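Local coordinates for protein post-proline cleaving enzyme (Rickettsia typhi, PDB 4HVT) that probably cleaves peptides on the carboxyl side of proline residues, as a serine-type oligopeptidase of the prolyl oligopeptidase family, at residues L182-P190 with I198-K206. Residues are numbered along the deposited sequence; the frame is centred on the assembly and turned at random.
Sequences LLEGKFTYP and IIFNLVLHK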
loop_
_atom_site.group_PDB
_atom_site.type_symbol
_atom_site.label_atom_id
_atom_site.label_comp_id
_atom_site.label_asym_id
_atom_site.label_seq_id
_atom_site.Cartn_x
_atom_site.Cartn_y
_atom_site.Cartn_z
ATOM N N LEU A 182 -27.103 -3.715 -6.301
ATOM C CA LEU A 182 -25.950 -3.444 -5.440
ATOM C C LEU A 182 -25.173 -2.217 -5.917
ATOM O O LEU A 182 -24.794 -2.113 -7.123
ATOM C CB LEU A 182 -25.024 -4.652 -5.476
ATOM C CG LEU A 182 -23.750 -4.569 -4.575
ATOM C CD1 LEU A 182 -24.099 -4.595 -3.106
ATOM C CD2 LEU A 182 -22.812 -5.714 -4.836
ATOM N N LEU A 183 -24.953 -1.283 -4.987
ATOM C CA LEU A 183 -24.251 -0.072 -5.275
ATOM C C LEU A 183 -22.784 -0.236 -4.842
ATOM O O LEU A 183 -22.519 -0.786 -3.775
ATOM C CB LEU A 183 -24.907 1.063 -4.547
ATOM C CG LEU A 183 -26.383 1.294 -4.916
ATOM C CD1 LEU A 183 -26.965 2.251 -3.896
ATOM C CD2 LEU A 183 -26.525 1.825 -6.308
ATOM N N GLU A 184 -21.864 0.157 -5.707
ATOM C CA GLU A 184 -20.429 0.065 -5.435
ATOM C C GLU A 184 -19.806 1.426 -5.500
ATOM O O GLU A 184 -20.303 2.301 -6.209
ATOM C CB GLU A 184 -19.766 -0.835 -6.457
ATOM C CG GLU A 184 -20.244 -2.281 -6.424
ATOM C CD GLU A 184 -19.745 -3.077 -7.626
ATOM O OE1 GLU A 184 -18.529 -3.209 -7.798
ATOM O OE2 GLU A 184 -20.567 -3.485 -8.478
ATOM N N GLY A 185 -18.725 1.624 -4.777
ATOM C CA GLY A 185 -18.016 2.894 -4.814
ATOM C C GLY A 185 -16.555 2.671 -4.485
ATOM O O GLY A 185 -16.255 1.794 -3.680
ATOM N N LYS A 186 -15.661 3.454 -5.122
ATOM C CA LYS A 186 -14.225 3.259 -4.873
ATOM C C LYS A 186 -13.878 3.589 -3.425
ATOM O O LYS A 186 -14.019 4.715 -2.952
ATOM C CB LYS A 186 -13.342 4.069 -5.811
ATOM C CG LYS A 186 -13.391 3.610 -7.243
ATOM C CD LYS A 186 -12.231 4.174 -8.054
ATOM C CE LYS A 186 -12.254 5.681 -8.122
ATOM N NZ LYS A 186 -11.043 6.157 -8.859
ATOM N N PHE A 187 -13.394 2.582 -2.730
ATOM C CA PHE A 187 -13.045 2.648 -1.305
ATOM C C PHE A 187 -14.202 3.208 -0.450
ATOM O O PHE A 187 -14.010 3.930 0.514
ATOM C CB PHE A 187 -11.727 3.379 -1.097
ATOM C CG PHE A 187 -10.577 2.732 -1.825
ATOM C CD1 PHE A 187 -10.156 1.451 -1.479
ATOM C CD2 PHE A 187 -10.003 3.344 -2.906
ATOM C CE1 PHE A 187 -9.108 0.830 -2.143
ATOM C CE2 PHE A 187 -8.981 2.726 -3.586
ATOM C CZ PHE A 187 -8.552 1.482 -3.221
ATOM N N THR A 188 -15.388 2.757 -0.790
ATOM C CA THR A 188 -16.562 2.904 0.105
ATOM C C THR A 188 -16.340 1.980 1.260
ATOM O O THR A 188 -16.246 0.762 1.074
ATOM C CB THR A 188 -17.859 2.535 -0.596
ATOM O OG1 THR A 188 -18.173 3.544 -1.582
ATOM C CG2 THR A 188 -18.980 2.491 0.440
ATOM N N TYR A 189 -16.194 2.563 2.443
ATOM C CA TYR A 189 -16.075 1.841 3.690
ATOM C C TYR A 189 -17.041 2.412 4.729
ATOM O O TYR A 189 -17.207 3.662 4.827
ATOM C CB TYR A 189 -14.667 1.992 4.285
ATOM C CG TYR A 189 -13.553 1.287 3.595
ATOM C CD1 TYR A 189 -13.385 -0.087 3.697
ATOM C CD2 TYR A 189 -12.599 2.015 2.919
ATOM C CE1 TYR A 189 -12.284 -0.720 3.069
ATOM C CE2 TYR A 189 -11.523 1.408 2.299
ATOM C CZ TYR A 189 -11.367 0.060 2.380
ATOM O OH TYR A 189 -10.280 -0.479 1.727
ATOM N N PRO A 190 -17.690 1.527 5.500
ATOM C CA PRO A 190 -18.654 2.024 6.512
ATOM C C PRO A 190 -18.050 2.115 7.899
ATOM O O PRO A 190 -17.116 1.359 8.240
ATOM C CB PRO A 190 -19.736 0.961 6.500
ATOM C CG PRO A 190 -18.949 -0.327 6.211
ATOM C CD PRO A 190 -17.881 0.101 5.235
ATOM N N ILE A 198 -25.190 3.406 10.614
ATOM C CA ILE A 198 -23.838 3.549 10.046
ATOM C C ILE A 198 -23.700 4.856 9.269
ATOM O O ILE A 198 -24.702 5.483 8.845
ATOM C CB ILE A 198 -23.453 2.325 9.131
ATOM C CG1 ILE A 198 -24.342 2.265 7.879
ATOM C CG2 ILE A 198 -23.582 1.024 9.922
ATOM C CD1 ILE A 198 -23.891 1.324 6.766
ATOM N N ILE A 199 -22.460 5.269 9.075
ATOM C CA ILE A 199 -22.157 6.351 8.162
ATOM C C ILE A 199 -21.180 5.820 7.103
ATOM O O ILE A 199 -20.302 5.017 7.370
ATOM C CB ILE A 199 -21.600 7.574 8.943
ATOM C CG1 ILE A 199 -21.351 8.736 8.008
ATOM C CG2 ILE A 199 -20.317 7.262 9.708
ATOM C CD1 ILE A 199 -21.007 10.000 8.768
ATOM N N PHE A 200 -21.302 6.272 5.870
ATOM C CA PHE A 200 -20.409 5.792 4.817
ATOM C C PHE A 200 -20.388 6.715 3.610
ATOM O O PHE A 200 -21.321 7.495 3.413
ATOM C CB PHE A 200 -20.683 4.332 4.439
ATOM C CG PHE A 200 -21.995 4.017 3.792
ATOM C CD1 PHE A 200 -23.240 4.296 4.384
ATOM C CD2 PHE A 200 -22.009 3.271 2.602
ATOM C CE1 PHE A 200 -24.458 3.947 3.768
ATOM C CE2 PHE A 200 -23.209 2.848 2.034
ATOM C CZ PHE A 200 -24.430 3.221 2.570
ATOM N N ASN A 201 -19.323 6.554 2.803
ATOM C CA ASN A 201 -19.107 7.301 1.569
ATOM C C ASN A 201 -19.761 6.533 0.419
ATOM O O ASN A 201 -19.091 5.883 -0.386
ATOM C CB ASN A 201 -17.619 7.630 1.365
ATOM C CG ASN A 201 -16.700 6.422 1.398
ATOM O OD1 ASN A 201 -16.901 5.491 2.188
ATOM N ND2 ASN A 201 -15.704 6.437 0.522
ATOM N N LEU A 202 -21.098 6.642 0.390
ATOM C CA LEU A 202 -22.026 5.992 -0.513
ATOM C C LEU A 202 -22.194 6.738 -1.844
ATOM O O LEU A 202 -22.489 7.938 -1.866
ATOM C CB LEU A 202 -23.425 5.882 0.147
ATOM C CG LEU A 202 -24.588 5.438 -0.735
ATOM C CD1 LEU A 202 -24.448 4.061 -1.289
ATOM C CD2 LEU A 202 -25.881 5.496 0.062
ATOM N N VAL A 203 -22.102 6.016 -2.959
ATOM C CA VAL A 203 -22.470 6.570 -4.270
ATOM C C VAL A 203 -23.884 6.127 -4.555
ATOM O O VAL A 203 -24.125 5.024 -5.057
ATOM C CB VAL A 203 -21.510 6.101 -5.372
ATOM C CG1 VAL A 203 -21.861 6.727 -6.718
ATOM C CG2 VAL A 203 -20.084 6.478 -5.000
ATOM N N LEU A 204 -24.840 6.935 -4.115
ATOM C CA LEU A 204 -26.253 6.548 -4.277
ATOM C C LEU A 204 -26.684 6.867 -5.704
ATOM O O LEU A 204 -27.372 6.058 -6.378
ATOM C CB LEU A 204 -27.125 7.279 -3.267
ATOM C CG LEU A 204 -28.623 6.971 -3.290
ATOM C CD1 LEU A 204 -28.866 5.489 -3.159
ATOM C CD2 LEU A 204 -29.340 7.746 -2.206
ATOM N N HIS A 205 -26.315 8.065 -6.138
ATOM C CA HIS A 205 -26.595 8.562 -7.486
ATOM C C HIS A 205 -25.282 8.567 -8.302
ATOM O O HIS A 205 -24.247 8.876 -7.781
ATOM C CB HIS A 205 -27.213 9.944 -7.389
ATOM C CG HIS A 205 -28.421 9.993 -6.492
ATOM N ND1 HIS A 205 -29.612 9.382 -6.827
ATOM C CD2 HIS A 205 -28.614 10.533 -5.260
ATOM C CE1 HIS A 205 -30.496 9.573 -5.864
ATOM N NE2 HIS A 205 -29.914 10.257 -4.899
ATOM N N LYS A 206 -25.372 8.270 -9.597
ATOM C CA LYS A 206 -24.225 8.231 -10.519
ATOM C C LYS A 206 -23.254 9.413 -10.430
ATOM O O LYS A 206 -22.030 9.240 -10.595
ATOM C CB LYS A 206 -24.757 8.207 -11.997
HETATM O O HOH W 1 -22.987 3.179 -6.853
HETATM O O HOH W 2 -20.889 3.330 -2.656
#
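Asn-201 meets the 187-189 backbone with both ends of its side-chain amide, a worked example of a side chain pairing with a backbone carbonyl and a backbone N-H where two segments share no direct backbone-to-backbone hydrogen bond. Its ND2 donates to Phe-187 O (3.0 Å), nearly straight at 171° and with the acceptor in the amide plane, although the donor stands well above the plane of that carbonyl. Its OD1 takes the N-H of Tyr-189 (3.0 Å) on a lone pair. CG is set between the backbone N and the carbonyl carbon (chi1 55°), which swings the amide across to the backbone of 187-189, and two bonds in different directions fix its rotation.

Thr-188 returns the grip: OG1 donates to Asn-201 O (2.8 Å), the carbonyl of the residue centring an inverse gamma turn. With chi1 of Thr-188 at -70°, CG2 lies anti to the backbone N and meets the ring edge of Phe-200 at CD2 (3.8 Å). Leu-202 CB lies over one face of that ring, toward its rim, and Phe-158 meets it edge-to-face.

Beyond the threonine, water takes over from direct bonds. One molecule donates to Thr-188 OG1 and accepts from Val-203 N; another donates to both Glu-184 O and Val-203 O. Alongside them, Leu-183 reaches with CD1 to Leu-204 CD1 (3.8 Å) and, less closely, to Leu-202 CD1.

At the other end, Pro-190 CB packs on Ile-198 CD1 and Phe-200 CB. The type II turn from Gly-185 to Thr-188 carries the chain from strand 185-186 of one antiparallel sheet to strand 190-192, an outermost strand of the next, as between successive blades of the beta-propeller expected for this family.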